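Local coordinates for iron-regulated outer membrane protein (PDB 4B7O) that transports iron across the outer membrane of Neisseria meningitidis as a TonB-dependent receptor, probably taking it up from siderophores, at residues A[130-135]-A[513-518]; A[353-358]-A[390-395]; A[104-109]-A[627-632]; A[433-438]-A[473-478]; A[244-249]-A[273-278]. One frame throughout, in Å; residues are numbered along the deposited sequence.

Contact 1. Residues A[130-135]-A[513-518]; sequences ILYHQG and LYDALQ
Asp515 and Tyr132 meet at the heart of this contact: Tyr132 N lies 2.8 Å from Asp515 OD2, but the N-H is turned well off the line (125°), so the bond is weak. The same oxygen sits at the edge of the tyrosine ring, in its plane, 3.1 Å from Tyr132 CD1. With chi1 at 70°, Tyr132 CG stands between the backbone N and the carbonyl carbon, and the ring edge is brought round to the carboxylate. Two residues along each segment is a straighter bond, where Leu517 N gives its hydrogen to Ile130 O (3.1 Å, 166°) in the carbonyl plane.

The Leu131 side chain crosses that of Gln518 at about a right angle, its CD1 3.8 Å from the aliphatic Gln518 CG, and Ile130 CG2 lies 4.2 Å from Leu517 CB. Further out, a type I turn from Leu131 to Gln134 shapes one side and the 3-10 segment 516-518 the other; Thr519 OG1 bonds to the carbonyl oxygens of Asp515 and Ala516, and Leu517 rests on Thr357 of the barrel wall. Such buried loop-to-loop packing joins plug to barrel in a TonB-dependent transporter.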
# COMPACT_ATOMS: atom_id res chain seq x y z
N ILE A 130 -2.39 4.82 12.20
CA ILE A 130 -2.10 4.67 13.63
C ILE A 130 -1.03 5.63 14.23
O ILE A 130 -1.32 6.32 15.16
CB ILE A 130 -1.80 3.18 13.95
CG1 ILE A 130 -3.05 2.35 13.63
CG2 ILE A 130 -1.41 3.01 15.42
CD1 ILE A 130 -2.74 0.89 13.49
N LEU A 131 0.20 5.67 13.73
CA LEU A 131 1.23 6.57 14.28
C LEU A 131 2.38 6.67 13.32
O LEU A 131 2.68 5.72 12.60
CB LEU A 131 1.76 6.08 15.62
CG LEU A 131 2.75 6.85 16.54
CD1 LEU A 131 2.02 7.87 17.40
CD2 LEU A 131 3.52 5.89 17.45
N TYR A 132 3.06 7.81 13.32
CA TYR A 132 3.94 8.11 12.21
C TYR A 132 5.21 7.29 12.30
O TYR A 132 6.01 7.24 11.34
CB TYR A 132 4.19 9.65 12.05
CG TYR A 132 5.04 10.21 13.16
CD1 TYR A 132 4.46 10.58 14.41
CD2 TYR A 132 6.42 10.33 13.01
CE1 TYR A 132 5.26 11.06 15.44
CE2 TYR A 132 7.22 10.83 14.03
CZ TYR A 132 6.64 11.19 15.24
OH TYR A 132 7.46 11.64 16.25
N HIS A 133 5.41 6.65 13.46
CA HIS A 133 6.59 5.80 13.73
C HIS A 133 6.45 4.40 13.20
O HIS A 133 7.24 3.52 13.51
CB HIS A 133 6.86 5.75 15.23
CG HIS A 133 7.59 6.96 15.75
ND1 HIS A 133 8.85 7.22 15.43
CD2 HIS A 133 7.17 7.99 16.59
CE1 HIS A 133 9.25 8.37 16.02
NE2 HIS A 133 8.23 8.84 16.73
N GLN A 134 5.42 4.17 12.41
CA GLN A 134 5.18 2.89 11.80
C GLN A 134 4.47 3.10 10.47
O GLN A 134 3.86 4.16 10.23
CB GLN A 134 4.34 2.05 12.72
CG GLN A 134 2.90 2.48 12.88
CD GLN A 134 2.26 1.70 14.02
OE1 GLN A 134 2.75 1.74 15.16
NE2 GLN A 134 1.22 0.94 13.73
N GLY A 135 4.57 2.09 9.60
CA GLY A 135 3.99 2.21 8.26
C GLY A 135 2.51 1.86 8.34
O GLY A 135 2.06 1.22 9.30
N LEU A 513 -6.41 12.93 8.70
CA LEU A 513 -6.56 13.09 10.16
C LEU A 513 -5.24 12.75 10.85
O LEU A 513 -4.48 11.92 10.37
CB LEU A 513 -7.67 12.20 10.68
CG LEU A 513 -9.02 12.32 9.95
CD1 LEU A 513 -9.92 11.12 10.15
CD2 LEU A 513 -9.77 13.60 10.34
N TYR A 514 -4.95 13.43 11.94
CA TYR A 514 -3.70 13.20 12.72
C TYR A 514 -3.61 11.75 13.26
O TYR A 514 -4.61 11.01 13.23
CB TYR A 514 -3.66 14.23 13.88
CG TYR A 514 -2.34 14.47 14.57
CD1 TYR A 514 -1.27 15.11 13.91
CD2 TYR A 514 -2.17 14.12 15.93
CE1 TYR A 514 -0.05 15.36 14.57
CE2 TYR A 514 -0.97 14.35 16.57
CZ TYR A 514 0.07 14.96 15.92
OH TYR A 514 1.23 15.16 16.65
N ASP A 515 -2.44 11.33 13.70
CA ASP A 515 -2.26 9.90 14.10
C ASP A 515 -3.34 9.45 15.06
O ASP A 515 -3.65 10.15 16.04
CB ASP A 515 -0.91 9.71 14.79
CG ASP A 515 0.25 10.03 13.89
OD1 ASP A 515 -0.06 10.47 12.74
OD2 ASP A 515 1.44 9.86 14.32
N ALA A 516 -3.92 8.31 14.76
CA ALA A 516 -5.04 7.79 15.56
C ALA A 516 -4.63 7.64 17.02
O ALA A 516 -5.41 7.95 17.92
CB ALA A 516 -5.53 6.42 15.03
N LEU A 517 -3.42 7.13 17.23
CA LEU A 517 -2.94 6.81 18.56
C LEU A 517 -2.67 8.05 19.41
O LEU A 517 -2.39 7.94 20.60
CB LEU A 517 -1.69 5.93 18.48
CG LEU A 517 -1.31 5.42 19.87
CD1 LEU A 517 -2.43 4.69 20.62
CD2 LEU A 517 -0.05 4.59 19.73
N GLN A 518 -2.81 9.24 18.84
CA GLN A 518 -2.54 10.44 19.60
C GLN A 518 -3.76 11.27 19.65
O GLN A 518 -3.74 12.35 20.22
CB GLN A 518 -1.41 11.25 18.98
CG GLN A 518 -0.09 10.54 18.98
CD GLN A 518 1.05 11.55 19.04
OE1 GLN A 518 1.39 12.11 20.10
NE2 GLN A 518 1.65 11.82 17.89

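Contact 2. Residues A[353-358]-A[390-395]; sequences GPNHTR and KPQAFL
Strands 355-373 and 376-391 run antiparallel here, with Arg358 and Lys390 forming a hydrogen-bonded pair whose CA atoms are 5.2 Å apart. They are neighbouring strands of the transmembrane beta-barrel, joined as a beta hairpin, and this is the open end of that hairpin. Of the two backbone bonds in the pair, the one from Lys390 N to Arg358 O is short and nearly straight (2.9 Å, 171°), while the return bond from Arg358 N to Lys390 O is longer and more bent.

The side chains of this pair lie on one face of the sheet. Lys390 is extended beyond CG and passes over one face of the Arg358 guanidinium, its CD 3.4 Å from Arg358 NH2. The lysine NZ comes within 3.6 Å of the same NH2, so two like charges sit close together; NZ also has a weak bond to Thr360 OG1, and Arg358 NE a long, weak ion pair with Glu334. On the opposite face Thr357 CG2 touches Pro391.

Past the last regular pair, Gln392 takes over the work of the backbone. Its CG stands opposite its own N (chi1 -172°), which sends the amide out along the partner strand. There NE2 gives a straight bond to Pro354 O at 3.0 Å, close to the amide plane. OE1 is gripped twice by His356: the backbone N reaches it from above the carbonyl plane, and ND1, 2.9 Å from OE1, approaches almost head-on to the carbonyl.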
# COMPACT_ATOMS: atom_id res chain seq x y z
N GLY A 353 -2.25 -0.27 31.47
CA GLY A 353 -3.02 -1.50 31.13
C GLY A 353 -3.62 -1.40 29.74
O GLY A 353 -3.24 -0.51 28.97
N PRO A 354 -4.58 -2.29 29.42
CA PRO A 354 -5.07 -2.36 28.05
C PRO A 354 -5.40 -0.98 27.44
O PRO A 354 -6.00 -0.13 28.11
CB PRO A 354 -6.32 -3.26 28.15
CG PRO A 354 -6.13 -4.08 29.37
CD PRO A 354 -5.27 -3.25 30.31
N ASN A 355 -4.97 -0.77 26.19
CA ASN A 355 -5.33 0.42 25.42
C ASN A 355 -5.85 0.03 24.04
O ASN A 355 -5.16 -0.67 23.34
CB ASN A 355 -4.12 1.36 25.28
CG ASN A 355 -4.53 2.73 24.79
OD1 ASN A 355 -5.71 3.06 24.85
ND2 ASN A 355 -3.56 3.54 24.31
N HIS A 356 -7.06 0.45 23.68
CA HIS A 356 -7.72 0.09 22.43
C HIS A 356 -7.84 1.32 21.63
O HIS A 356 -8.32 2.34 22.12
CB HIS A 356 -9.13 -0.46 22.65
CG HIS A 356 -9.16 -1.80 23.31
ND1 HIS A 356 -8.83 -1.97 24.63
CD2 HIS A 356 -9.45 -3.07 22.80
CE1 HIS A 356 -8.92 -3.29 24.94
NE2 HIS A 356 -9.28 -3.96 23.82
N THR A 357 -7.40 1.24 20.37
CA THR A 357 -7.54 2.34 19.43
C THR A 357 -8.15 1.80 18.14
O THR A 357 -7.73 0.73 17.62
CB THR A 357 -6.21 3.05 19.16
OG1 THR A 357 -5.39 3.00 20.34
CG2 THR A 357 -6.45 4.53 18.76
N ARG A 358 -9.14 2.54 17.64
CA ARG A 358 -9.90 2.08 16.52
C ARG A 358 -10.01 3.13 15.43
O ARG A 358 -10.11 4.32 15.73
CB ARG A 358 -11.31 1.67 16.98
CG ARG A 358 -11.68 0.27 16.53
CD ARG A 358 -12.74 -0.39 17.40
NE ARG A 358 -14.04 0.24 17.20
CZ ARG A 358 -14.74 0.81 18.17
NH1 ARG A 358 -14.24 0.82 19.40
NH2 ARG A 358 -15.92 1.38 17.94
N LYS A 390 -11.48 6.59 16.83
CA LYS A 390 -12.15 6.44 18.16
C LYS A 390 -11.17 5.89 19.11
O LYS A 390 -10.96 4.68 19.11
CB LYS A 390 -13.30 5.43 18.09
CG LYS A 390 -14.03 5.48 16.77
CD LYS A 390 -14.90 4.26 16.56
CE LYS A 390 -15.78 4.53 15.36
NZ LYS A 390 -16.89 3.57 15.29
N PRO A 391 -10.49 6.75 19.87
CA PRO A 391 -9.55 6.29 20.89
C PRO A 391 -10.29 5.78 22.15
O PRO A 391 -11.50 5.98 22.28
CB PRO A 391 -8.74 7.54 21.18
CG PRO A 391 -9.66 8.68 20.87
CD PRO A 391 -10.68 8.20 19.91
N GLN A 392 -9.60 5.10 23.07
CA GLN A 392 -10.28 4.52 24.24
C GLN A 392 -10.91 5.59 25.12
O GLN A 392 -12.06 5.45 25.56
CB GLN A 392 -9.28 3.72 25.05
CG GLN A 392 -9.89 2.90 26.18
CD GLN A 392 -9.01 1.72 26.50
OE1 GLN A 392 -9.06 0.69 25.80
NE2 GLN A 392 -8.16 1.87 27.55
N ALA A 393 -10.16 6.65 25.40
CA ALA A 393 -10.71 7.83 26.06
C ALA A 393 -9.82 9.02 25.73
O ALA A 393 -8.65 8.84 25.39
CB ALA A 393 -10.73 7.60 27.55
N PHE A 394 -10.34 10.22 25.82
CA PHE A 394 -9.49 11.39 25.68
C PHE A 394 -8.67 11.72 26.93
O PHE A 394 -9.08 11.40 28.02
CB PHE A 394 -10.34 12.53 25.19
CG PHE A 394 -10.95 12.25 23.85
CD1 PHE A 394 -10.21 12.47 22.66
CD2 PHE A 394 -12.22 11.69 23.74
CE1 PHE A 394 -10.74 12.19 21.42
CE2 PHE A 394 -12.77 11.39 22.47
CZ PHE A 394 -12.01 11.63 21.31
N LEU A 395 -7.49 12.33 26.76
CA LEU A 395 -6.56 12.55 27.85
C LEU A 395 -5.97 13.96 27.84
O LEU A 395 -4.91 14.22 28.42
CB LEU A 395 -5.46 11.50 27.86
CG LEU A 395 -5.90 10.02 27.98
CD1 LEU A 395 -4.81 9.10 27.43
CD2 LEU A 395 -6.25 9.60 29.41

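Contact 3. Residues A[104-109]-A[627-632]; sequences SQFLTL and ANPEFG
Pro629 lays its ring on the face of Phe106, and this CH-pi contact carries most of the join. CG of the proline stands 3.5 Å from the centroid of the phenyl ring and only 8° off the ring normal, so it presses on the middle of the face. Pro629 CB comes down nearer the root of the ring, 3.6 Å from Phe106 CG. The CB-CG bond of the proline thus lies over the ring from near its root to its middle. The phenylalanine torsions explain the fit: CG stands opposite the carbonyl carbon (chi1 -61°), and chi2 near -86° turns the broad face to the proline.

Two residues on, Thr108 makes a lighter contact through its methyl group. CG2 lies 4.1 Å from Gly632 CA and at a similar distance from Pro629 O. The hydroxyl is hydrogen-bonded to Ser723 OG, a link that should help fix the rotation of the side chain. Gly632 meets the methyl with its CA, at backbone angles where a side chain would run into the preceding carbonyl oxygen.

No hydrogen bond crosses between 104-109 and 627-632; the contact is buried and rests on van der Waals and CH-pi packing. Strand 107-109 is the middle one of a small antiparallel sheet in the plug, between strands 95-97 and 112-113. The loop carrying Pro629 leads from barrel strand 603-618 to strand 638-647, and it also bonds to the plug through the backbones of Glu630 with Asn115 and Phe631 with Gly113.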
# COMPACT_ATOMS: atom_id res chain seq x y z
N SER A 104 6.38 -2.21 10.90
CA SER A 104 7.74 -1.67 10.81
C SER A 104 8.03 -1.08 9.43
O SER A 104 8.83 -0.15 9.35
CB SER A 104 8.81 -2.75 11.06
OG SER A 104 8.99 -2.96 12.46
N GLN A 105 7.39 -1.64 8.39
CA GLN A 105 7.65 -1.32 6.95
C GLN A 105 6.90 -0.10 6.42
O GLN A 105 5.69 0.08 6.65
CB GLN A 105 7.26 -2.49 6.03
CG GLN A 105 8.10 -3.70 6.24
CD GLN A 105 7.59 -4.90 5.50
OE1 GLN A 105 6.85 -4.79 4.53
NE2 GLN A 105 7.99 -6.07 5.94
N PHE A 106 7.64 0.71 5.67
CA PHE A 106 7.11 1.84 4.94
C PHE A 106 7.24 1.52 3.49
O PHE A 106 8.27 1.01 3.03
CB PHE A 106 7.97 3.09 5.16
CG PHE A 106 8.03 3.54 6.58
CD1 PHE A 106 7.05 4.36 7.09
CD2 PHE A 106 9.09 3.13 7.40
CE1 PHE A 106 7.09 4.81 8.40
CE2 PHE A 106 9.15 3.56 8.71
CZ PHE A 106 8.14 4.40 9.21
N LEU A 107 6.25 1.92 2.75
CA LEU A 107 6.25 1.62 1.34
C LEU A 107 6.37 2.91 0.48
O LEU A 107 5.76 3.93 0.82
CB LEU A 107 4.97 0.88 1.05
CG LEU A 107 4.82 0.68 -0.45
CD1 LEU A 107 4.24 -0.72 -0.75
CD2 LEU A 107 4.01 1.80 -1.09
N THR A 108 7.19 2.89 -0.58
CA THR A 108 7.20 4.00 -1.51
C THR A 108 7.02 3.54 -2.93
O THR A 108 7.41 2.45 -3.34
CB THR A 108 8.45 4.89 -1.36
OG1 THR A 108 9.61 4.11 -1.63
CG2 THR A 108 8.53 5.40 0.04
N LEU A 109 6.41 4.41 -3.68
CA LEU A 109 6.05 4.16 -5.03
C LEU A 109 6.54 5.39 -5.74
O LEU A 109 6.11 6.51 -5.40
CB LEU A 109 4.55 4.06 -5.13
CG LEU A 109 3.96 3.80 -6.51
CD1 LEU A 109 4.53 2.48 -7.08
CD2 LEU A 109 2.44 3.77 -6.38
N ALA A 627 10.21 15.14 6.59
CA ALA A 627 11.05 14.09 5.99
C ALA A 627 10.65 12.67 6.38
O ALA A 627 11.37 11.71 6.11
CB ALA A 627 12.49 14.30 6.36
N ASN A 628 9.52 12.54 7.03
CA ASN A 628 9.06 11.24 7.49
C ASN A 628 8.82 10.32 6.28
O ASN A 628 8.24 10.77 5.27
CB ASN A 628 7.75 11.41 8.30
CG ASN A 628 7.99 11.92 9.71
OD1 ASN A 628 9.12 12.26 10.13
ND2 ASN A 628 6.93 11.99 10.46
N PRO A 629 9.26 9.03 6.36
CA PRO A 629 9.14 8.06 5.25
C PRO A 629 7.72 7.92 4.71
O PRO A 629 7.53 7.49 3.57
CB PRO A 629 9.60 6.72 5.87
CG PRO A 629 9.84 6.96 7.34
CD PRO A 629 10.02 8.45 7.50
N GLU A 630 6.74 8.20 5.56
CA GLU A 630 5.34 8.29 5.21
C GLU A 630 5.14 9.15 3.91
O GLU A 630 4.36 8.79 3.04
CB GLU A 630 4.63 8.96 6.39
CG GLU A 630 3.12 8.92 6.35
CD GLU A 630 2.48 9.99 7.23
OE1 GLU A 630 3.09 10.36 8.29
OE2 GLU A 630 1.37 10.48 6.84
N PHE A 631 5.82 10.30 3.85
CA PHE A 631 5.79 11.19 2.69
C PHE A 631 6.60 10.66 1.52
O PHE A 631 6.21 10.79 0.37
CB PHE A 631 6.23 12.61 3.07
CG PHE A 631 5.35 13.19 4.13
CD1 PHE A 631 4.08 13.65 3.79
CD2 PHE A 631 5.74 13.15 5.50
CE1 PHE A 631 3.24 14.13 4.75
CE2 PHE A 631 4.88 13.61 6.49
CZ PHE A 631 3.62 14.09 6.10
N GLY A 632 7.74 10.07 1.83
CA GLY A 632 8.48 9.42 0.79
C GLY A 632 9.92 9.43 1.17
O GLY A 632 10.24 9.88 2.28

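Contact 4. Residues A[433-438]-A[473-478]; sequences HSYKLS and THDGKT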
# COMPACT_ATOMS: atom_id res chain seq x y z
N HIS A 433 -6.53 21.70 28.81
CA HIS A 433 -7.40 21.02 29.84
C HIS A 433 -8.82 21.41 29.70
O HIS A 433 -9.72 20.62 30.03
CB HIS A 433 -6.98 21.31 31.26
CG HIS A 433 -5.58 20.86 31.59
ND1 HIS A 433 -4.87 21.40 32.59
CD2 HIS A 433 -4.75 19.92 30.99
CE1 HIS A 433 -3.65 20.83 32.65
NE2 HIS A 433 -3.57 19.93 31.66
N SER A 434 -9.02 22.62 29.17
CA SER A 434 -10.33 23.21 29.02
C SER A 434 -11.09 22.52 27.91
O SER A 434 -12.31 22.53 27.92
CB SER A 434 -10.20 24.70 28.75
OG SER A 434 -8.91 25.14 29.17
N TYR A 435 -10.38 21.88 26.98
CA TYR A 435 -11.02 21.39 25.74
C TYR A 435 -11.90 20.15 25.88
O TYR A 435 -11.57 19.22 26.61
CB TYR A 435 -9.96 21.16 24.67
CG TYR A 435 -9.93 22.21 23.57
CD1 TYR A 435 -11.03 22.39 22.72
CD2 TYR A 435 -8.79 23.00 23.37
CE1 TYR A 435 -10.98 23.34 21.71
CE2 TYR A 435 -8.73 23.95 22.37
CZ TYR A 435 -9.82 24.11 21.54
OH TYR A 435 -9.78 25.06 20.56
N LYS A 436 -13.00 20.12 25.15
CA LYS A 436 -13.88 18.98 25.19
C LYS A 436 -13.86 18.17 23.89
O LYS A 436 -14.76 18.27 23.04
CB LYS A 436 -15.30 19.40 25.56
CG LYS A 436 -15.60 19.39 27.07
CD LYS A 436 -14.58 20.13 27.97
CE LYS A 436 -15.13 20.43 29.36
NZ LYS A 436 -14.11 20.29 30.44
N LEU A 437 -12.82 17.34 23.78
CA LEU A 437 -12.51 16.56 22.58
C LEU A 437 -13.54 15.51 22.22
O LEU A 437 -14.08 14.88 23.08
CB LEU A 437 -11.16 15.90 22.78
CG LEU A 437 -10.00 16.80 22.39
CD1 LEU A 437 -10.29 18.30 22.36
CD2 LEU A 437 -8.82 16.47 23.26
N SER A 438 -13.87 15.40 20.93
CA SER A 438 -14.64 14.25 20.44
C SER A 438 -13.86 13.50 19.30
O SER A 438 -12.70 13.83 18.95
CB SER A 438 -16.03 14.70 19.99
OG SER A 438 -15.88 15.75 19.08
N THR A 473 -12.08 17.82 13.09
CA THR A 473 -10.98 17.53 13.97
C THR A 473 -11.53 17.18 15.35
O THR A 473 -12.74 17.21 15.56
CB THR A 473 -10.08 18.75 14.14
OG1 THR A 473 -10.81 19.93 13.75
CG2 THR A 473 -8.78 18.60 13.31
N HIS A 474 -10.64 16.86 16.29
CA HIS A 474 -11.08 16.41 17.62
C HIS A 474 -11.46 17.50 18.55
O HIS A 474 -11.68 17.24 19.71
CB HIS A 474 -10.08 15.48 18.32
CG HIS A 474 -8.84 16.17 18.79
ND1 HIS A 474 -7.83 15.49 19.37
CD2 HIS A 474 -8.42 17.49 18.70
CE1 HIS A 474 -6.81 16.32 19.65
NE2 HIS A 474 -7.17 17.56 19.25
N ASP A 475 -11.53 18.73 18.06
CA ASP A 475 -12.09 19.81 18.87
C ASP A 475 -13.44 20.25 18.32
O ASP A 475 -13.89 21.35 18.59
CB ASP A 475 -11.12 21.00 18.97
CG ASP A 475 -10.65 21.51 17.61
OD1 ASP A 475 -11.22 21.07 16.56
OD2 ASP A 475 -9.73 22.36 17.59
N GLY A 476 -14.09 19.38 17.55
CA GLY A 476 -15.37 19.72 16.91
C GLY A 476 -15.29 20.65 15.71
O GLY A 476 -16.27 20.80 14.99
N LYS A 477 -14.12 21.25 15.48
CA LYS A 477 -13.91 22.23 14.38
C LYS A 477 -13.91 21.61 13.00
O LYS A 477 -13.12 20.68 12.70
CB LYS A 477 -12.63 23.03 14.59
CG LYS A 477 -12.36 24.01 13.45
CD LYS A 477 -10.93 24.52 13.56
CE LYS A 477 -10.70 25.84 12.84
NZ LYS A 477 -9.25 26.17 13.08
N THR A 478 -14.82 22.11 12.17
CA THR A 478 -15.03 21.62 10.81
C THR A 478 -14.34 22.47 9.78
O THR A 478 -13.89 23.57 10.09
CB THR A 478 -16.50 21.53 10.53
OG1 THR A 478 -17.01 20.48 11.35
CG2 THR A 478 -16.75 21.14 9.13
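A tight turn between barrel strands 458-472 and 478-493 is met here by the chain that leaves helix 423-434 on its way to the next strand. The turn is type I from Thr473 to Gly476, and it is followed by an Asx turn, with Lys477 N bonded to Asp475 OD1. Lys477 O accepts from both the N and the OG1 of Thr473, which closes the loop from Thr473 to Lys477.

Across the contact, the Leu437 side chain runs alongside that of His474, in the same direction. Leu437 CG sits over the centre of the imidazole face, 3.9 Å from the ring centroid, as a CH-pi contact. The ring itself is probably well fixed, since ND1 and NE2 of His474 bond to Thr519 O and Ile526 N. Asp475 CB packs against the Tyr435 ring, 3.6 Å from its CE1; Asp475 OD2 is bonded to Ser527 OG.

One backbone bond ties the two segments together. His474 O receives the N-H of Ser438 at 3.1 Å, bent to 139° and coming from above the carbonyl plane, and the same oxygen lies 3.1 Å from Leu437 CA in a CA-H...O contact.

Contact 5. Residues A[244-249]-A[273-278]; sequences SALDKR and DQHRGI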
# COMPACT_ATOMS: atom_id res chain seq x y z
N SER A 244 11.17 -8.16 16.42
CA SER A 244 10.85 -8.19 15.03
C SER A 244 10.02 -9.40 14.75
O SER A 244 9.78 -9.69 13.59
CB SER A 244 12.13 -8.16 14.18
OG SER A 244 12.90 -9.34 14.34
N ALA A 245 9.56 -10.07 15.81
CA ALA A 245 8.73 -11.30 15.74
C ALA A 245 7.27 -10.94 15.62
O ALA A 245 6.79 -10.04 16.31
CB ALA A 245 8.93 -12.18 17.00
N LEU A 246 6.55 -11.61 14.73
CA LEU A 246 5.12 -11.40 14.67
C LEU A 246 4.41 -12.66 14.41
O LEU A 246 4.80 -13.44 13.54
CB LEU A 246 4.77 -10.43 13.55
CG LEU A 246 4.96 -8.94 13.92
CD1 LEU A 246 4.65 -8.08 12.69
CD2 LEU A 246 4.12 -8.49 15.12
N ASP A 247 3.35 -12.88 15.17
CA ASP A 247 2.45 -13.94 14.87
C ASP A 247 1.28 -13.39 14.06
O ASP A 247 0.37 -12.80 14.63
CB ASP A 247 1.92 -14.63 16.11
CG ASP A 247 1.13 -15.88 15.75
OD1 ASP A 247 1.41 -16.52 14.73
OD2 ASP A 247 0.21 -16.24 16.45
N LYS A 248 1.30 -13.60 12.75
CA LYS A 248 0.31 -13.06 11.81
C LYS A 248 -0.78 -14.06 11.53
O LYS A 248 -0.51 -15.21 11.17
CB LYS A 248 1.00 -12.75 10.50
CG LYS A 248 2.07 -11.68 10.66
CD LYS A 248 2.95 -11.71 9.43
CE LYS A 248 3.91 -10.55 9.42
NZ LYS A 248 5.05 -10.87 8.53
N ARG A 249 -2.01 -13.65 11.69
CA ARG A 249 -3.13 -14.51 11.34
C ARG A 249 -4.07 -13.80 10.40
O ARG A 249 -4.38 -12.63 10.57
CB ARG A 249 -3.88 -14.91 12.58
CG ARG A 249 -3.03 -15.85 13.38
CD ARG A 249 -3.51 -16.01 14.79
NE ARG A 249 -2.42 -16.51 15.60
CZ ARG A 249 -2.60 -16.82 16.87
NH1 ARG A 249 -3.82 -16.69 17.40
NH2 ARG A 249 -1.59 -17.26 17.60
N ASP A 273 -7.00 -9.59 9.21
CA ASP A 273 -5.57 -9.74 9.07
C ASP A 273 -5.00 -9.20 10.37
O ASP A 273 -5.22 -8.04 10.71
CB ASP A 273 -5.10 -8.88 7.90
CG ASP A 273 -3.71 -9.26 7.40
OD1 ASP A 273 -2.85 -9.71 8.18
OD2 ASP A 273 -3.48 -9.09 6.20
N GLN A 274 -4.29 -10.02 11.12
CA GLN A 274 -3.91 -9.62 12.45
C GLN A 274 -2.46 -9.91 12.77
O GLN A 274 -1.98 -11.00 12.48
CB GLN A 274 -4.80 -10.30 13.46
CG GLN A 274 -4.41 -9.94 14.88
CD GLN A 274 -5.48 -10.38 15.86
OE1 GLN A 274 -5.50 -11.52 16.29
NE2 GLN A 274 -6.36 -9.49 16.21
N HIS A 275 -1.74 -8.93 13.29
CA HIS A 275 -0.37 -9.13 13.75
C HIS A 275 -0.35 -9.09 15.25
O HIS A 275 -0.91 -8.17 15.84
CB HIS A 275 0.53 -8.00 13.30
CG HIS A 275 0.63 -7.87 11.82
ND1 HIS A 275 1.45 -7.00 11.25
CD2 HIS A 275 -0.02 -8.54 10.79
CE1 HIS A 275 1.35 -7.09 9.93
NE2 HIS A 275 0.44 -8.03 9.64
N ARG A 276 0.34 -10.04 15.88
CA ARG A 276 0.49 -9.99 17.32
C ARG A 276 1.90 -10.32 17.77
O ARG A 276 2.56 -11.19 17.21
CB ARG A 276 -0.57 -10.85 18.01
CG ARG A 276 -0.61 -12.27 17.56
CD ARG A 276 -2.00 -12.71 17.16
NE ARG A 276 -2.61 -13.42 18.27
CZ ARG A 276 -3.88 -13.82 18.30
NH1 ARG A 276 -4.68 -13.61 17.26
NH2 ARG A 276 -4.34 -14.44 19.37
N GLY A 277 2.39 -9.60 18.75
CA GLY A 277 3.68 -9.89 19.33
C GLY A 277 4.17 -8.80 20.26
O GLY A 277 3.43 -7.88 20.57
N ILE A 278 5.41 -8.94 20.72
CA ILE A 278 6.04 -7.97 21.59
C ILE A 278 6.73 -6.97 20.67
O ILE A 278 7.71 -7.29 20.04
CB ILE A 278 7.08 -8.65 22.54
CG1 ILE A 278 6.46 -9.83 23.31
CG2 ILE A 278 7.73 -7.66 23.51
CD1 ILE A 278 4.99 -9.64 23.56
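Arg249 and Arg276 stack their guanidinium groups one on the other, centres 3.5 Å apart and planes 29° from parallel. They reach this position by different routes. Arg249 is extended from CG to NE, whereas Arg276 starts with CG between its backbone N and carbonyl carbon (chi1 55°) and bends at chi2 and chi3, bringing its flat group against one face of that of Arg249. CZ of Arg249 lies over the centre of the Arg276 group.

Lys248 and His275 meet obliquely on the other face of the hairpin. The aliphatic part of the lysine runs over one face of the imidazole, with Lys248 CG 3.8 Å from His275 CD2, and Leu246 CD1 packs 3.7 Å from His275 ND1. Beyond the ring, Lys248 NZ goes on to a salt bridge with Glu223 and a hydrogen bond to Asn101 of the plug.

The backbone beneath is regular antiparallel pairing of barrel strands 246-259 and 264-276. Asp247 with Arg276 and Arg249 with Gln274 are hydrogen-bonded pairs, and Lys248 with His275 lies between them as a non-hydrogen-bonded one. In the first pair, Asp247 N reaches Arg276 O at 2.8 Å.

Stacking two arginines brings like charges together, with Arg249 NH1 3.0 Å from Arg276 NH2. Asp247 is modelled in a salt bridge with Arg249, although its OD2 is not surely placed. The salt bridge of Asp247 OD1 with Arg220 keeps this acid beside the pair, and it and Glu305, in a long, weak ion pair with Arg276, probably ease the crowding of positive charge.

How the contacts relate
Contacts 1 and 3 are the buried ones, each joining the plug to a loop of the barrel, whereas contacts 2, 4 and 5 join parts of the barrel. Contacts 2 and 5 share a plan, both pairing the strands of a hairpin and setting two cationic side chains close together. Contact 4, at the surface with its centre about 31 Å from the centre of the chain, combines one backbone bond with a leucine lying on a histidine ring. Contact 3 has no hydrogen bond between its segments and is mainly apolar; contact 1 adds hydrogen bonds. Contact 1 touches both contact 3, through Tyr132 and Asn628, and contact 2, through Leu517 and Thr357, while Phe394 carries contact 2 on to contact 4.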